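Local structure of major extracellular endoglucanase (Xanthomonas campestris pv. campestris, 4TUF) at residues V10-K15 with A188-I193; K43-Q48 with W312-N317; G208-G213 with E262-Q267; G281-G286 with T292-L297. The protein cleaves internal beta-1,4-glucosidic linkages in cellulose, lichenin and cereal beta-D-glucans, this chain being the family 5 glycosyl hydrolase catalytic domain of a longer extracellular enzyme. All blocks are in the same frame, centred on the assembly; numbering follows the deposited sequence.

Interaction 1: V10-K15 with A188-I193; sequences VDDSGK and APKWLI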
loop_
_atom_site.group_PDB
_atom_site.type_symbol
_atom_site.label_atom_id
_atom_site.label_comp_id
_atom_site.label_asym_id
_atom_site.label_seq_id
_atom_site.Cartn_x
_atom_site.Cartn_y
_atom_site.Cartn_z
ATOM N N VAL A 10 5.362 9.674 -14.143
ATOM C CA VAL A 10 5.846 11.039 -14.336
ATOM C C VAL A 10 4.890 12.018 -13.659
ATOM O O VAL A 10 3.714 11.709 -13.464
ATOM C CB VAL A 10 6.018 11.383 -15.836
ATOM C CG1 VAL A 10 6.553 10.180 -16.585
ATOM C CG2 VAL A 10 4.715 11.828 -16.447
ATOM N N ASP A 11 5.401 13.183 -13.270
ATOM C CA ASP A 11 4.571 14.183 -12.604
ATOM C C ASP A 11 4.016 15.174 -13.615
ATOM O O ASP A 11 4.076 14.931 -14.822
ATOM C CB ASP A 11 5.361 14.915 -11.507
ATOM C CG ASP A 11 6.712 15.438 -11.987
ATOM O OD1 ASP A 11 6.893 15.674 -13.202
ATOM O OD2 ASP A 11 7.602 15.627 -11.134
ATOM N N ASP A 12 3.473 16.285 -13.122
ATOM C CA ASP A 12 2.942 17.335 -13.992
ATOM C C ASP A 12 4.013 17.890 -14.918
ATOM O O ASP A 12 3.759 18.148 -16.093
ATOM C CB ASP A 12 2.350 18.473 -13.163
ATOM C CG ASP A 12 0.931 18.195 -12.720
ATOM O OD1 ASP A 12 0.580 17.008 -12.538
ATOM O OD2 ASP A 12 0.171 19.173 -12.555
ATOM N N SER A 13 5.209 18.076 -14.372
ATOM C CA SER A 13 6.327 18.633 -15.119
ATOM C C SER A 13 6.751 17.708 -16.254
ATOM O O SER A 13 7.123 18.163 -17.333
ATOM C CB SER A 13 7.510 18.892 -14.185
ATOM O OG SER A 13 7.079 19.477 -12.968
ATOM N N GLY A 14 6.694 16.406 -16.002
ATOM C CA GLY A 14 7.126 15.427 -16.980
ATOM C C GLY A 14 8.447 14.785 -16.601
ATOM O O GLY A 14 9.170 14.286 -17.464
ATOM N N LYS A 15 8.768 14.803 -15.309
ATOM C CA LYS A 15 9.978 14.156 -14.808
ATOM C C LYS A 15 9.622 12.829 -14.140
ATOM O O LYS A 15 8.550 12.692 -13.551
ATOM C CB LYS A 15 10.721 15.073 -13.828
ATOM N N ALA A 188 -10.726 13.552 -9.834
ATOM C CA ALA A 188 -9.291 13.829 -9.825
ATOM C C ALA A 188 -8.625 13.146 -11.015
ATOM O O ALA A 188 -8.019 12.088 -10.865
ATOM C CB ALA A 188 -8.669 13.360 -8.517
ATOM N N PRO A 189 -8.748 13.742 -12.210
ATOM C CA PRO A 189 -8.286 13.072 -13.435
ATOM C C PRO A 189 -6.762 12.982 -13.565
ATOM O O PRO A 189 -6.276 12.290 -14.461
ATOM C CB PRO A 189 -8.883 13.937 -14.553
ATOM C CG PRO A 189 -9.139 15.259 -13.925
ATOM C CD PRO A 189 -9.472 14.993 -12.497
ATOM N N LYS A 190 -6.031 13.653 -12.679
ATOM C CA LYS A 190 -4.571 13.608 -12.690
ATOM C C LYS A 190 -4.013 12.655 -11.627
ATOM O O LYS A 190 -2.803 12.605 -11.398
ATOM C CB LYS A 190 -4.001 15.013 -12.484
ATOM C CG LYS A 190 -4.171 15.917 -13.695
ATOM C CD LYS A 190 -3.895 17.372 -13.376
ATOM C CE LYS A 190 -2.516 17.546 -12.772
ATOM N NZ LYS A 190 -2.160 18.987 -12.594
ATOM N N TRP A 191 -4.897 11.901 -10.981
ATOM C CA TRP A 191 -4.480 10.924 -9.984
ATOM C C TRP A 191 -4.216 9.555 -10.594
ATOM O O TRP A 191 -4.871 9.162 -11.554
ATOM C CB TRP A 191 -5.536 10.785 -8.891
ATOM C CG TRP A 191 -5.440 11.812 -7.811
ATOM C CD1 TRP A 191 -4.800 13.015 -7.873
ATOM C CD2 TRP A 191 -5.996 11.719 -6.496
ATOM N NE1 TRP A 191 -4.928 13.681 -6.676
ATOM C CE2 TRP A 191 -5.658 12.905 -5.814
ATOM C CE3 TRP A 191 -6.747 10.747 -5.827
ATOM C CZ2 TRP A 191 -6.051 13.146 -4.497
ATOM C CZ3 TRP A 191 -7.133 10.986 -4.519
ATOM C CH2 TRP A 191 -6.786 12.174 -3.869
ATOM N N LEU A 192 -3.262 8.829 -10.019
ATOM C CA LEU A 192 -3.035 7.440 -10.391
ATOM C C LEU A 192 -3.997 6.517 -9.650
ATOM O O LEU A 192 -4.407 6.792 -8.519
ATOM C CB LEU A 192 -1.595 7.027 -10.093
ATOM C CG LEU A 192 -0.470 7.842 -10.723
ATOM C CD1 LEU A 192 0.867 7.272 -10.296
ATOM C CD2 LEU A 192 -0.592 7.856 -12.234
ATOM N N ILE A 193 -4.348 5.413 -10.294
ATOM C CA ILE A 193 -5.210 4.410 -9.689
ATOM C C ILE A 193 -4.399 3.156 -9.402
ATOM O O ILE A 193 -3.907 2.505 -10.324
ATOM C CB ILE A 193 -6.393 4.070 -10.607
ATOM C CG1 ILE A 193 -7.131 5.349 -11.016
ATOM C CG2 ILE A 193 -7.346 3.098 -9.925
ATOM C CD1 ILE A 193 -7.820 6.039 -9.864
#
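K190 sets its CG beside the backbone N (chi1 -72°) and then bends at chi3 (55°), which swings NZ across the front of D12, itself turned with CG beside its own backbone N (chi1 -83°). The two side chains meet at about a right angle. This salt bridge lies on the surface at the floor of the TIM barrel: D12 sits in the loop joining the antiparallel strands 9-10 and 16-23, and K190 in a turn that leads into barrel strand 192-195.

Only the ends of these two side chains touch. NZ faces OD2 of D12, and CE lies beside both carboxylate oxygens. The modelled separation of K190 NZ from D12 OD2 is 2.3 Å, too short to trust at this resolution, and D12 is poorly ordered. The opposite charges make a salt bridge plausible, but its length, and with it the detailed geometry, is doubtful. With both residues exposed, the bridge is probably weakened by solvent.

Each backbone is shaped locally. A188 to W191 form a type I beta turn, with W191 N bonded to A188 O at 3.1 Å, and helix 173-187 packs against W191 behind it. P189 O accepts from R230, and the backbone of K190 bonds to Y1, which ties the turn to the chain's beginning. Across the contact, D11 braces the D12 loop from within through an Asx motif. Its OD1 takes two backbone donors: G14 N at 2.9 Å, nearly in line with the C-O bond, and K15 N at 3.0 Å, from above the carboxylate plane.

Interaction 2: K43-Q48 with W312-N317; sequences KDMIVQ and WSWNPN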
loop_
_atom_site.group_PDB
_atom_site.type_symbol
_atom_site.label_atom_id
_atom_site.label_comp_id
_atom_site.label_asym_id
_atom_site.label_seq_id
_atom_site.Cartn_x
_atom_site.Cartn_y
_atom_site.Cartn_z
ATOM N N LYS A 43 5.064 15.737 13.560
ATOM C CA LYS A 43 5.875 16.473 12.597
ATOM C C LYS A 43 7.325 15.991 12.625
ATOM O O LYS A 43 7.954 15.834 11.577
ATOM C CB LYS A 43 5.811 17.975 12.885
ATOM C CG LYS A 43 5.580 18.857 11.669
ATOM C CD LYS A 43 6.034 20.286 11.952
ATOM C CE LYS A 43 5.391 21.303 11.013
ATOM N NZ LYS A 43 3.958 21.556 11.355
ATOM N N ASP A 44 7.851 15.750 13.824
ATOM C CA ASP A 44 9.229 15.289 13.971
ATOM C C ASP A 44 9.415 13.871 13.440
ATOM O O ASP A 44 10.468 13.535 12.905
ATOM C CB ASP A 44 9.668 15.365 15.436
ATOM C CG ASP A 44 9.937 16.794 15.891
ATOM O OD1 ASP A 44 9.563 17.736 15.153
ATOM O OD2 ASP A 44 10.517 16.978 16.986
ATOM N N MET A 45 8.389 13.040 13.584
ATOM C CA MET A 45 8.449 11.675 13.081
ATOM C C MET A 45 8.441 11.647 11.547
ATOM O O MET A 45 9.068 10.790 10.927
ATOM C CB MET A 45 7.287 10.853 13.641
ATOM C CG MET A 45 7.431 9.359 13.428
ATOM S SD MET A 45 6.514 8.379 14.629
ATOM C CE MET A 45 4.839 8.865 14.258
ATOM N N ILE A 46 7.731 12.587 10.934
ATOM C CA ILE A 46 7.745 12.703 9.480
ATOM C C ILE A 46 9.118 13.175 9.012
ATOM O O ILE A 46 9.683 12.629 8.068
ATOM C CB ILE A 46 6.655 13.672 8.982
ATOM C CG1 ILE A 46 5.274 13.031 9.124
ATOM C CG2 ILE A 46 6.905 14.072 7.533
ATOM C CD1 ILE A 46 4.140 13.970 8.792
ATOM N N VAL A 47 9.644 14.191 9.691
ATOM C CA VAL A 47 10.967 14.731 9.405
ATOM C C VAL A 47 12.013 13.625 9.415
ATOM O O VAL A 47 12.927 13.611 8.587
ATOM C CB VAL A 47 11.351 15.828 10.432
ATOM C CG1 VAL A 47 12.856 16.058 10.464
ATOM C CG2 VAL A 47 10.613 17.120 10.132
ATOM N N GLN A 48 11.857 12.681 10.339
ATOM C CA GLN A 48 12.818 11.596 10.483
ATOM C C GLN A 48 12.755 10.602 9.331
ATOM O O GLN A 48 13.785 10.132 8.857
ATOM C CB GLN A 48 12.604 10.847 11.795
ATOM C CG GLN A 48 13.711 9.851 12.076
ATOM C CD GLN A 48 13.505 9.080 13.353
ATOM O OE1 GLN A 48 12.392 9.009 13.878
ATOM N NE2 GLN A 48 14.584 8.490 13.867
ATOM N N TRP A 312 6.527 -2.384 4.390
ATOM C CA TRP A 312 5.614 -2.580 5.511
ATOM C C TRP A 312 6.406 -2.952 6.766
ATOM O O TRP A 312 6.922 -4.071 6.836
ATOM C CB TRP A 312 4.610 -3.686 5.167
ATOM C CG TRP A 312 3.506 -3.889 6.157
ATOM C CD1 TRP A 312 2.699 -2.932 6.677
ATOM C CD2 TRP A 312 3.055 -5.137 6.708
ATOM N NE1 TRP A 312 1.785 -3.493 7.539
ATOM C CE2 TRP A 312 1.982 -4.847 7.572
ATOM C CE3 TRP A 312 3.466 -6.464 6.570
ATOM C CZ2 TRP A 312 1.308 -5.838 8.290
ATOM C CZ3 TRP A 312 2.786 -7.447 7.275
ATOM C CH2 TRP A 312 1.728 -7.128 8.128
ATOM N N SER A 313 6.505 -2.060 7.752
ATOM C CA SER A 313 5.906 -0.728 7.740
ATOM C C SER A 313 6.801 0.257 8.479
ATOM O O SER A 313 7.889 -0.096 8.926
ATOM C CB SER A 313 4.535 -0.745 8.405
ATOM O OG SER A 313 4.662 -1.134 9.761
ATOM N N TRP A 314 6.332 1.488 8.629
ATOM C CA TRP A 314 7.026 2.454 9.468
ATOM C C TRP A 314 6.905 2.052 10.933
ATOM O O TRP A 314 7.902 1.882 11.627
ATOM C CB TRP A 314 6.464 3.862 9.261
ATOM C CG TRP A 314 7.096 4.902 10.139
ATOM C CD1 TRP A 314 6.508 5.578 11.170
ATOM C CD2 TRP A 314 8.444 5.379 10.061
ATOM N NE1 TRP A 314 7.407 6.450 11.738
ATOM C CE2 TRP A 314 8.603 6.346 11.077
ATOM C CE3 TRP A 314 9.534 5.079 9.234
ATOM C CZ2 TRP A 314 9.809 7.016 11.288
ATOM C CZ3 TRP A 314 10.730 5.746 9.444
ATOM C CH2 TRP A 314 10.858 6.701 10.464
ATOM N N ASN A 315 5.669 1.881 11.366
ATOM C CA ASN A 315 5.335 1.559 12.739
ATOM C C ASN A 315 5.830 0.195 13.187
ATOM O O ASN A 315 5.751 -0.774 12.450
ATOM C CB ASN A 315 3.818 1.624 12.936
ATOM C CG ASN A 315 3.148 2.656 12.049
ATOM O OD1 ASN A 315 3.143 2.535 10.832
ATOM N ND2 ASN A 315 2.578 3.675 12.663
ATOM N N PRO A 316 6.319 0.131 14.418
ATOM C CA PRO A 316 6.710 -1.112 15.048
ATOM C C PRO A 316 5.559 -2.030 15.331
ATOM O O PRO A 316 5.725 -3.237 15.272
ATOM C CB PRO A 316 7.307 -0.650 16.357
ATOM C CG PRO A 316 6.850 0.724 16.528
ATOM C CD PRO A 316 6.851 1.260 15.165
ATOM N N ASN A 317 4.437 -1.458 15.743
ATOM C CA ASN A 317 3.361 -2.262 16.265
ATOM C C ASN A 317 2.501 -2.808 15.155
ATOM O O ASN A 317 1.291 -2.613 15.125
ATOM C CB ASN A 317 2.512 -1.446 17.236
ATOM C CG ASN A 317 1.828 -0.279 16.566
ATOM O OD1 ASN A 317 2.258 0.181 15.517
ATOM N ND2 ASN A 317 0.757 0.205 17.171
#
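A Met-aromatic contact joins the first helix of the TIM barrel, 42-51, to the loop that follows its last strand, 309-311, where W314 reaches across to M45. The loop starts with a cis peptide between W312 and S313, a feature well known after the last barrel strand in family 5 enzymes. W314 then sends its indole outward with CG anti to the backbone N (chi1 178°).

The M45 sulfur lies at the edge of the indole and in its plane, 4.8 Å from the centroid of the five-membered ring of W314. The N-H points almost straight at it: NE1 of W314 to SD of M45 is 3.6 Å, with an angle of 172° at the hydrogen, a weak hydrogen bond. The two side chains run past each other in opposite directions, and CG of M45 also rests at the indole edge, 3.4 Å from W314 NE1. A bend at chi3 of M45 (63°) carries the methyl off beyond the sulfur.

Q48, one turn further along the helix, adds a looser touch, its OE1 4.2 Å from CZ2 of W314. Its amide stands nearly perpendicular to the indole, and the same OE1 is held by R40 NH1, its main polar partner. L325 packs on W314, and M34 on M45. On the same helix, K43 binds a dihydrogenphosphate ion.

Sulfur is a soft, poor acceptor, so the buried indole N-H gains only a modest bond here; the nearly straight approach is nevertheless consistent with a preferred rotation of the ring.

Interaction 3: G208-G213 with E262-Q267; sequences GGIFWG and ERHFGQ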
loop_
_atom_site.group_PDB
_atom_site.type_symbol
_atom_site.label_atom_id
_atom_site.label_comp_id
_atom_site.label_asym_id
_atom_site.label_seq_id
_atom_site.Cartn_x
_atom_site.Cartn_y
_atom_site.Cartn_z
ATOM N N GLY A 208 -3.106 -21.559 -5.005
ATOM C CA GLY A 208 -2.358 -22.048 -3.860
ATOM C C GLY A 208 -1.150 -21.199 -3.499
ATOM O O GLY A 208 -0.389 -20.778 -4.370
ATOM N N GLY A 209 -0.973 -20.946 -2.205
ATOM C CA GLY A 209 0.196 -20.236 -1.722
ATOM C C GLY A 209 0.199 -18.765 -2.084
ATOM O O GLY A 209 1.257 -18.170 -2.295
ATOM N N ILE A 210 -0.991 -18.178 -2.151
ATOM C CA ILE A 210 -1.131 -16.772 -2.518
ATOM C C ILE A 210 -1.476 -15.906 -1.306
ATOM O O ILE A 210 -2.340 -16.260 -0.503
ATOM C CB ILE A 210 -2.216 -16.587 -3.598
ATOM C CG1 ILE A 210 -1.885 -17.420 -4.835
ATOM C CG2 ILE A 210 -2.344 -15.131 -3.973
ATOM C CD1 ILE A 210 -2.859 -17.239 -5.968
ATOM N N PHE A 211 -0.788 -14.775 -1.172
ATOM C CA PHE A 211 -1.070 -13.822 -0.104
ATOM C C PHE A 211 -2.188 -12.876 -0.522
ATOM O O PHE A 211 -2.416 -12.676 -1.714
ATOM C CB PHE A 211 0.182 -13.021 0.257
ATOM C CG PHE A 211 1.259 -13.834 0.927
ATOM C CD1 PHE A 211 1.226 -14.063 2.291
ATOM C CD2 PHE A 211 2.311 -14.356 0.192
ATOM C CE1 PHE A 211 2.219 -14.805 2.910
ATOM C CE2 PHE A 211 3.306 -15.101 0.810
ATOM C CZ PHE A 211 3.262 -15.323 2.168
ATOM N N TRP A 212 -2.878 -12.300 0.460
ATOM C CA TRP A 212 -3.956 -11.349 0.201
ATOM C C TRP A 212 -3.498 -10.233 -0.734
ATOM O O TRP A 212 -2.458 -9.619 -0.506
ATOM C CB TRP A 212 -4.466 -10.738 1.504
ATOM C CG TRP A 212 -5.166 -11.688 2.415
ATOM C CD1 TRP A 212 -5.374 -13.021 2.212
ATOM C CD2 TRP A 212 -5.759 -11.375 3.681
ATOM N NE1 TRP A 212 -6.052 -13.562 3.285
ATOM C CE2 TRP A 212 -6.304 -12.570 4.197
ATOM C CE3 TRP A 212 -5.880 -10.203 4.431
ATOM C CZ2 TRP A 212 -6.964 -12.622 5.423
ATOM C CZ3 TRP A 212 -6.531 -10.259 5.653
ATOM C CH2 TRP A 212 -7.063 -11.460 6.137
ATOM N N GLY A 213 -4.274 -9.980 -1.784
ATOM C CA GLY A 213 -3.945 -8.942 -2.745
ATOM C C GLY A 213 -2.668 -9.236 -3.505
ATOM O O GLY A 213 -2.021 -8.324 -4.019
ATOM N N GLU A 262 7.310 -14.356 -10.100
ATOM C CA GLU A 262 7.049 -14.117 -11.514
ATOM C C GLU A 262 5.607 -14.469 -11.855
ATOM O O GLU A 262 4.897 -13.672 -12.463
ATOM C CB GLU A 262 8.015 -14.921 -12.387
ATOM C CG GLU A 262 7.846 -14.707 -13.884
ATOM C CD GLU A 262 8.443 -13.395 -14.366
ATOM O OE1 GLU A 262 8.976 -12.628 -13.531
ATOM O OE2 GLU A 262 8.383 -13.134 -15.587
ATOM N N ARG A 263 5.181 -15.656 -11.439
ATOM C CA ARG A 263 3.816 -16.117 -11.668
ATOM C C ARG A 263 2.746 -15.186 -11.101
ATOM O O ARG A 263 1.789 -14.836 -11.791
ATOM C CB ARG A 263 3.621 -17.510 -11.073
ATOM C CG ARG A 263 2.212 -18.033 -11.239
ATOM C CD ARG A 263 2.186 -19.545 -11.268
ATOM N NE ARG A 263 2.456 -20.130 -9.961
ATOM C CZ ARG A 263 3.241 -21.184 -9.768
ATOM N NH1 ARG A 263 3.843 -21.759 -10.801
ATOM N NH2 ARG A 263 3.427 -21.658 -8.543
ATOM N N HIS A 264 2.857 -14.876 -9.812
ATOM C CA HIS A 264 1.900 -14.020 -9.113
ATOM C C HIS A 264 1.830 -12.551 -9.533
ATOM O O HIS A 264 0.746 -12.015 -9.690
ATOM C CB HIS A 264 2.117 -14.115 -7.606
ATOM C CG HIS A 264 1.798 -15.458 -7.034
ATOM N ND1 HIS A 264 2.238 -15.862 -5.796
ATOM C CD2 HIS A 264 1.084 -16.491 -7.532
ATOM C CE1 HIS A 264 1.808 -17.084 -5.553
ATOM N NE2 HIS A 264 1.105 -17.488 -6.592
ATOM N N PHE A 265 2.970 -11.900 -9.724
ATOM C CA PHE A 265 2.949 -10.522 -10.194
ATOM C C PHE A 265 3.971 -10.140 -11.241
ATOM O O PHE A 265 3.763 -9.252 -12.003
ATOM C CB PHE A 265 3.022 -9.540 -9.026
ATOM C CG PHE A 265 4.215 -9.709 -8.164
ATOM C CD1 PHE A 265 4.185 -10.568 -7.132
ATOM C CD2 PHE A 265 5.350 -9.008 -8.398
ATOM C CE1 PHE A 265 5.270 -10.733 -6.341
ATOM C CE2 PHE A 265 6.448 -9.166 -7.619
ATOM C CZ PHE A 265 6.407 -10.033 -6.588
ATOM N N GLY A 266 5.104 -10.800 -11.209
ATOM C CA GLY A 266 6.293 -10.371 -11.903
ATOM C C GLY A 266 6.197 -10.343 -13.391
ATOM O O GLY A 266 6.734 -9.506 -14.056
ATOM N N GLN A 267 5.512 -11.323 -13.906
ATOM C CA GLN A 267 5.339 -11.467 -15.349
ATOM C C GLN A 267 4.642 -10.267 -15.995
ATOM O O GLN A 267 4.657 -10.118 -17.220
ATOM C CB GLN A 267 4.549 -12.740 -15.654
ATOM C CG GLN A 267 3.205 -12.792 -14.945
ATOM C CD GLN A 267 2.308 -13.890 -15.469
ATOM O OE1 GLN A 267 2.119 -14.029 -16.676
ATOM N NE2 GLN A 267 1.750 -14.679 -14.563
#
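H264 carries its imidazole beside its own backbone N (chi1 -67°) and presents the CE1-NE2 end of the ring to I210 and the two glycines before it. I210 answers with its longer branch. CG1 lies beside the backbone N (chi1 -58°), and CD1 continues in an extended run. CG1 of I210 comes 3.5 Å from NE2 of H264, with CD1 a little further off at 4.0 Å, while CG2 points elsewhere. The two side chains cross at a slant.

The carbonyl of G209 approaches the same ring, its O 3.5 Å from CE1 of H264, but no hydrogen bond spans the segments; G209 O is taken by Y247 OH. G208 O lies more distantly at the ring edge.

The contact ties the long loop between TIM-barrel strands 192-195 and 231-238 to helix 257-266, which follows the second of these strands. Further along that loop W212 stacks on H159 and touches E157, the probable proton donor.

On the helix side the backbone widens into a pi-type turn, Q267 N bonding to E262 O at 2.8 Å. The first torsion of Q267 folds its amide back toward the preceding turn, where NE2 donates to R263 O at 2.8 Å, the acceptor in the amide plane and the carbonyl met 21° out of its own plane.

Interaction 4: G281-G286 with T292-L297; sequences GKYGEG and TWQDAL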
loop_
_atom_site.group_PDB
_atom_site.type_symbol
_atom_site.label_atom_id
_atom_site.label_comp_id
_atom_site.label_asym_id
_atom_site.label_seq_id
_atom_site.Cartn_x
_atom_site.Cartn_y
_atom_site.Cartn_z
ATOM N N GLY A 281 8.828 -7.767 6.662
ATOM C CA GLY A 281 8.970 -8.861 7.605
ATOM C C GLY A 281 10.038 -8.562 8.640
ATOM O O GLY A 281 10.700 -7.528 8.576
ATOM N N LYS A 282 10.227 -9.478 9.581
ATOM C CA LYS A 282 11.029 -9.184 10.755
ATOM C C LYS A 282 12.525 -9.092 10.460
ATOM O O LYS A 282 13.274 -8.519 11.255
ATOM C CB LYS A 282 10.751 -10.219 11.845
ATOM C CG LYS A 282 9.349 -10.086 12.425
ATOM C CD LYS A 282 9.173 -10.853 13.726
ATOM C CE LYS A 282 7.875 -10.459 14.418
ATOM N NZ LYS A 282 7.578 -11.327 15.588
ATOM N N TYR A 283 12.958 -9.606 9.327
ATOM C CA TYR A 283 14.349 -9.483 8.928
ATOM C C TYR A 283 15.353 -9.976 9.948
ATOM O O TYR A 283 16.318 -9.331 10.263
ATOM C CB TYR A 283 14.674 -8.076 8.524
ATOM C CG TYR A 283 15.769 -7.997 7.519
ATOM C CD1 TYR A 283 15.632 -8.550 6.283
ATOM C CD2 TYR A 283 16.938 -7.370 7.811
ATOM C CE1 TYR A 283 16.630 -8.465 5.356
ATOM C CE2 TYR A 283 17.941 -7.288 6.889
ATOM C CZ TYR A 283 17.775 -7.838 5.667
ATOM O OH TYR A 283 18.772 -7.738 4.766
ATOM N N GLY A 284 15.089 -11.147 10.470
ATOM C CA GLY A 284 16.013 -11.858 11.315
ATOM C C GLY A 284 15.726 -11.694 12.776
ATOM O O GLY A 284 16.131 -12.512 13.579
ATOM N N GLU A 285 14.969 -10.671 13.111
ATOM C CA GLU A 285 14.427 -10.543 14.434
ATOM C C GLU A 285 13.366 -11.588 14.609
ATOM O O GLU A 285 13.006 -11.925 15.719
ATOM C CB GLU A 285 13.875 -9.155 14.675
ATOM C CG GLU A 285 14.951 -8.161 15.039
ATOM C CD GLU A 285 14.539 -7.292 16.189
ATOM O OE1 GLU A 285 13.326 -7.084 16.338
ATOM O OE2 GLU A 285 15.417 -6.826 16.940
ATOM N N GLY A 286 12.820 -12.077 13.510
ATOM C CA GLY A 286 11.808 -13.106 13.620
ATOM C C GLY A 286 12.126 -14.508 13.159
ATOM O O GLY A 286 11.584 -15.472 13.678
ATOM N N THR A 292 16.910 -14.009 4.565
ATOM C CA THR A 292 17.109 -14.566 3.231
ATOM C C THR A 292 15.996 -14.180 2.254
ATOM O O THR A 292 16.264 -13.773 1.126
ATOM C CB THR A 292 17.198 -16.100 3.279
ATOM O OG1 THR A 292 18.142 -16.500 4.281
ATOM C CG2 THR A 292 17.629 -16.645 1.930
ATOM N N TRP A 293 14.750 -14.302 2.697
ATOM C CA TRP A 293 13.600 -14.021 1.844
ATOM C C TRP A 293 13.567 -12.573 1.347
ATOM O O TRP A 293 13.360 -12.330 0.158
ATOM C CB TRP A 293 12.294 -14.341 2.576
ATOM C CG TRP A 293 11.093 -13.960 1.771
ATOM C CD1 TRP A 293 10.484 -14.705 0.806
ATOM C CD2 TRP A 293 10.367 -12.727 1.844
ATOM N NE1 TRP A 293 9.421 -14.014 0.276
ATOM C CE2 TRP A 293 9.329 -12.797 0.897
ATOM C CE3 TRP A 293 10.492 -11.575 2.621
ATOM C CZ2 TRP A 293 8.425 -11.757 0.702
ATOM C CZ3 TRP A 293 9.594 -10.546 2.431
ATOM C CH2 TRP A 293 8.571 -10.643 1.481
ATOM N N GLN A 294 13.758 -11.617 2.255
ATOM C CA GLN A 294 13.746 -10.202 1.886
ATOM C C GLN A 294 14.893 -9.880 0.940
ATOM O O GLN A 294 14.717 -9.132 -0.021
ATOM C CB GLN A 294 13.817 -9.303 3.127
ATOM C CG GLN A 294 12.571 -9.361 3.995
ATOM C CD GLN A 294 12.386 -8.136 4.867
ATOM O OE1 GLN A 294 12.683 -7.015 4.456
ATOM N NE2 GLN A 294 11.887 -8.346 6.079
ATOM N N ASP A 295 16.065 -10.448 1.216
ATOM C CA ASP A 295 17.224 -10.256 0.356
ATOM C C ASP A 295 16.932 -10.722 -1.066
ATOM O O ASP A 295 17.214 -10.009 -2.027
ATOM C CB ASP A 295 18.438 -11.001 0.911
ATOM C CG ASP A 295 19.054 -10.309 2.111
ATOM O OD1 ASP A 295 18.889 -9.078 2.249
ATOM O OD2 ASP A 295 19.718 -10.998 2.912
ATOM N N ALA A 296 16.353 -11.915 -1.191
ATOM C CA ALA A 296 16.055 -12.500 -2.497
ATOM C C ALA A 296 15.000 -11.706 -3.266
ATOM O O ALA A 296 15.089 -11.570 -4.488
ATOM C CB ALA A 296 15.605 -13.943 -2.333
ATOM N N LEU A 297 14.000 -11.194 -2.550
ATOM C CA LEU A 297 12.947 -10.395 -3.169
ATOM C C LEU A 297 13.525 -9.130 -3.787
ATOM O O LEU A 297 13.177 -8.764 -4.911
ATOM C CB LEU A 297 11.863 -10.035 -2.155
ATOM C CG LEU A 297 10.758 -9.112 -2.688
ATOM C CD1 LEU A 297 10.029 -9.759 -3.858
ATOM C CD2 LEU A 297 9.763 -8.724 -1.595
#
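Y283 donates its hydroxyl to D295, OH to OD1 at 2.9 Å. The carboxylate is met on its syn side, 25° out of its plane, and stands almost perpendicular to the phenol ring, whose edge it meets in plane. The other oxygen, OD2 of D295, forms a salt bridge with K291, and K291 also makes a weak hydrogen bond to Y283 OH. A cation and a hydroxyl therefore share the aspartate, which would tend to keep it charged.

The second polar link is weaker: Q294 NE2 reaches G281 O at 2.9 Å, but bent to 129° at the hydrogen. NE2 has a stronger partner in D290 OD2, which also accepts from Y283 N, and OE1 of Q294 takes the hydroxyl of Y311. The amide is thus gripped from both ends, with D290 bracing loop and helix alike.

Between these bonds the tyrosine ring crosses Q294 at a slant. CD1 of Y283 lies 3.6 Å from CD of Q294 and 3.7 Å from its CB, the ring and amide planes 55° apart. Y283 is the second residue of a type I' beta turn from K282 to E285, at a positive phi; CG anti to the backbone N then carries the ring to the helix.

The loop of 281-286 links barrel strand 276-280 to helix 288-303, so the contact folds it down on the helix that follows. L339 of helix 334-344 covers Y283, Q294 and D295, while W293 turns to M257 and W261 of helix 257-266 and to V237 of strand 231-238.

How the interactions relate
All four contacts belong to one TIM-barrel catalytic domain but sit in different parts of it. Interaction 1 is at the barrel floor, away from the annotated sites, with centres about 26 to 33 Å from the others. Interactions 2, 3 and 4 each involve a loop that follows a barrel strand, the end where the catalytic residues lie. The side chain of W314 is about 11 Å from that of E278, the probable nucleophile, G281 is about 10 Å from the side chain of E278, and the side chain of I210 is about 10 Å from that of E157. Interactions 2 and 4 come within about 4 Å at their nearest atoms, and 3 and 4 within about 5 Å, without touching.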